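Local coordinates for protein Phospholipase/Carboxylesterase (Haliangium ochraceum, PDB 4Q82) that probably hydrolyses carboxylic ester bonds, as a phospholipase or carboxylesterase, at residues P81-W86 with A270-Q275. Residues are numbered along the deposited sequence; the frame is centred on the assembly and turned at random.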
loop_
_atom_site.group_PDB
_atom_site.type_symbol
_atom_site.label_atom_id
_atom_site.label_comp_id
_atom_site.label_asym_id
_atom_site.label_seq_id
_atom_site.Cartn_x
_atom_site.Cartn_y
_atom_site.Cartn_z
ATOM N N PRO A 81 12.248 -0.451 -6.844
ATOM C CA PRO A 81 11.429 -0.641 -5.639
ATOM C C PRO A 81 10.020 -1.039 -6.034
ATOM O O PRO A 81 9.585 -0.720 -7.139
ATOM C CB PRO A 81 11.451 0.737 -4.959
ATOM C CG PRO A 81 11.854 1.698 -6.043
ATOM C CD PRO A 81 12.741 0.931 -6.974
ATOM N N LEU A 82 9.328 -1.754 -5.154
ATOM C CA LEU A 82 7.996 -2.248 -5.446
ATOM C C LEU A 82 7.005 -1.673 -4.449
ATOM O O LEU A 82 7.263 -1.649 -3.238
ATOM C CB LEU A 82 7.948 -3.782 -5.396
ATOM C CG LEU A 82 6.567 -4.442 -5.366
ATOM C CD1 LEU A 82 5.865 -4.205 -6.691
ATOM C CD2 LEU A 82 6.735 -5.942 -5.125
HETATM N N MSE A 83 5.872 -1.205 -4.965
HETATM C CA MSE A 83 4.769 -0.786 -4.125
HETATM C C MSE A 83 3.538 -1.591 -4.484
HETATM O O MSE A 83 3.119 -1.595 -5.646
HETATM C CB MSE A 83 4.483 0.715 -4.302
HETATM C CG MSE A 83 3.305 1.216 -3.469
HETATM SE SE MSE A 83 2.798 3.057 -3.945
HETATM C CE MSE A 83 4.486 3.955 -3.518
ATOM N N VAL A 84 2.943 -2.259 -3.496
ATOM C CA VAL A 84 1.684 -2.956 -3.753
ATOM C C VAL A 84 0.606 -2.223 -2.964
ATOM O O VAL A 84 0.718 -2.047 -1.740
ATOM C CB VAL A 84 1.747 -4.436 -3.363
ATOM C CG1 VAL A 84 0.376 -5.133 -3.600
ATOM C CG2 VAL A 84 2.851 -5.157 -4.182
ATOM N N PHE A 85 -0.414 -1.766 -3.683
ATOM C CA PHE A 85 -1.482 -0.942 -3.095
ATOM C C PHE A 85 -2.802 -1.715 -3.069
ATOM O O PHE A 85 -3.203 -2.284 -4.103
ATOM C CB PHE A 85 -1.672 0.355 -3.899
ATOM C CG PHE A 85 -3.033 0.994 -3.676
ATOM C CD1 PHE A 85 -3.298 1.676 -2.493
ATOM C CD2 PHE A 85 -4.045 0.874 -4.628
ATOM C CE1 PHE A 85 -4.578 2.273 -2.251
ATOM C CE2 PHE A 85 -5.303 1.437 -4.413
ATOM C CZ PHE A 85 -5.578 2.147 -3.219
ATOM N N TRP A 86 -3.481 -1.716 -1.910
ATOM C CA TRP A 86 -4.776 -2.392 -1.747
ATOM C C TRP A 86 -5.905 -1.383 -1.535
ATOM O O TRP A 86 -5.883 -0.580 -0.590
ATOM C CB TRP A 86 -4.717 -3.387 -0.569
ATOM C CG TRP A 86 -3.739 -4.467 -0.816
ATOM C CD1 TRP A 86 -2.396 -4.443 -0.543
ATOM C CD2 TRP A 86 -4.004 -5.733 -1.424
ATOM N NE1 TRP A 86 -1.818 -5.624 -0.949
ATOM C CE2 TRP A 86 -2.779 -6.425 -1.502
ATOM C CE3 TRP A 86 -5.160 -6.347 -1.914
ATOM C CZ2 TRP A 86 -2.678 -7.712 -2.022
ATOM C CZ3 TRP A 86 -5.050 -7.629 -2.468
ATOM C CH2 TRP A 86 -3.818 -8.297 -2.496
ATOM N N ALA A 270 8.872 9.752 -0.364
ATOM C CA ALA A 270 10.224 9.943 0.115
ATOM C C ALA A 270 10.463 9.089 1.371
ATOM O O ALA A 270 11.526 8.481 1.518
ATOM C CB ALA A 270 10.487 11.426 0.396
ATOM N N TRP A 271 9.464 9.030 2.249
ATOM C CA TRP A 271 9.590 8.260 3.487
ATOM C C TRP A 271 9.749 6.768 3.177
ATOM O O TRP A 271 10.644 6.110 3.724
ATOM C CB TRP A 271 8.379 8.487 4.418
ATOM C CG TRP A 271 8.515 7.728 5.726
ATOM C CD1 TRP A 271 9.246 8.096 6.834
ATOM C CD2 TRP A 271 7.934 6.453 6.036
ATOM N NE1 TRP A 271 9.133 7.124 7.823
ATOM C CE2 TRP A 271 8.337 6.110 7.352
ATOM C CE3 TRP A 271 7.101 5.570 5.331
ATOM C CZ2 TRP A 271 7.924 4.920 7.980
ATOM C CZ3 TRP A 271 6.698 4.389 5.957
ATOM C CH2 TRP A 271 7.108 4.081 7.268
ATOM N N LEU A 272 8.892 6.227 2.309
ATOM C CA LEU A 272 9.041 4.823 1.910
ATOM C C LEU A 272 10.447 4.552 1.400
ATOM O O LEU A 272 11.138 3.647 1.871
ATOM C CB LEU A 272 8.015 4.443 0.832
ATOM C CG LEU A 272 6.581 4.215 1.346
ATOM C CD1 LEU A 272 5.622 3.991 0.149
ATOM C CD2 LEU A 272 6.514 3.015 2.265
ATOM N N LEU A 273 10.884 5.369 0.455
ATOM C CA LEU A 273 12.190 5.145 -0.172
ATOM C C LEU A 273 13.347 5.282 0.823
ATOM O O LEU A 273 14.442 4.774 0.581
ATOM C CB LEU A 273 12.372 6.112 -1.350
ATOM C CG LEU A 273 11.502 5.739 -2.567
ATOM C CD1 LEU A 273 11.401 6.889 -3.541
ATOM C CD2 LEU A 273 12.048 4.499 -3.274
ATOM N N SER A 274 13.113 5.947 1.948
ATOM C CA SER A 274 14.155 6.015 2.971
ATOM C C SER A 274 14.253 4.698 3.773
ATOM O O SER A 274 15.194 4.498 4.543
ATOM C CB SER A 274 13.911 7.197 3.910
ATOM O OG SER A 274 12.886 6.902 4.838
ATOM N N GLN A 275 13.293 3.798 3.582
ATOM C CA GLN A 275 13.290 2.511 4.288
ATOM C C GLN A 275 13.775 1.385 3.402
ATOM O O GLN A 275 13.471 1.365 2.215
ATOM C CB GLN A 275 11.869 2.180 4.785
ATOM C CG GLN A 275 11.203 3.346 5.504
ATOM C CD GLN A 275 11.962 3.762 6.747
ATOM O OE1 GLN A 275 12.605 2.944 7.382
ATOM N NE2 GLN A 275 11.874 5.037 7.104
#
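Pro81 and Met83 of an inner strand meet Leu273 and Leu272 of the C-terminal helix in a small, wholly apolar contact that joins the central sheet to a helix packed on one of its faces. Two carbon-to-carbon touches define it, one methyl on a ring methylene and one methyl on methyl, and together the segments bury 113 Å². The first is near the start of strand 80-86: Leu273 CD2 lies 3.9 Å from Pro81 CG and 4.2 Å from Pro81 CB, and the two side chains meet at a slant. The second brings the terminal methyl of selenomethionine Met83, CE, to 3.8 Å from Leu272 CD1, the side chains crossing at about a right angle. Met83 gets there by an extended start followed by a bend: CG stands anti to the backbone N (chi1 179°), then chi3 of -60° folds CE out of line at the selenium. The CB atoms of Pro81 and Met83, two residues apart, both point at the helix, whereas Leu82 between them packs on Ala148 of helix 138-151, so the strand is sandwiched between helices on its two faces. The adjacent strand 158-163 shares in the contact, Met83 touching Thr162 and Leu272 touching Tyr160. Ser274 OG donates a 2.6 Å hydrogen bond to Trp271 O, three residues back, approaching it with a C=O...O angle of 130°. Gln275 then continues the chain, its carbonyl O hydrogen-bonded to the hydroxyl of Tyr160, which ties Gln275 to the sheet as well. The strand order 1-2-4-3-5-6-7-8, with strand 67-70 antiparallel to its neighbours and helix 268-273 laid over the central strands 80-86 and 158-163, is characteristic of the alpha/beta-hydrolase fold.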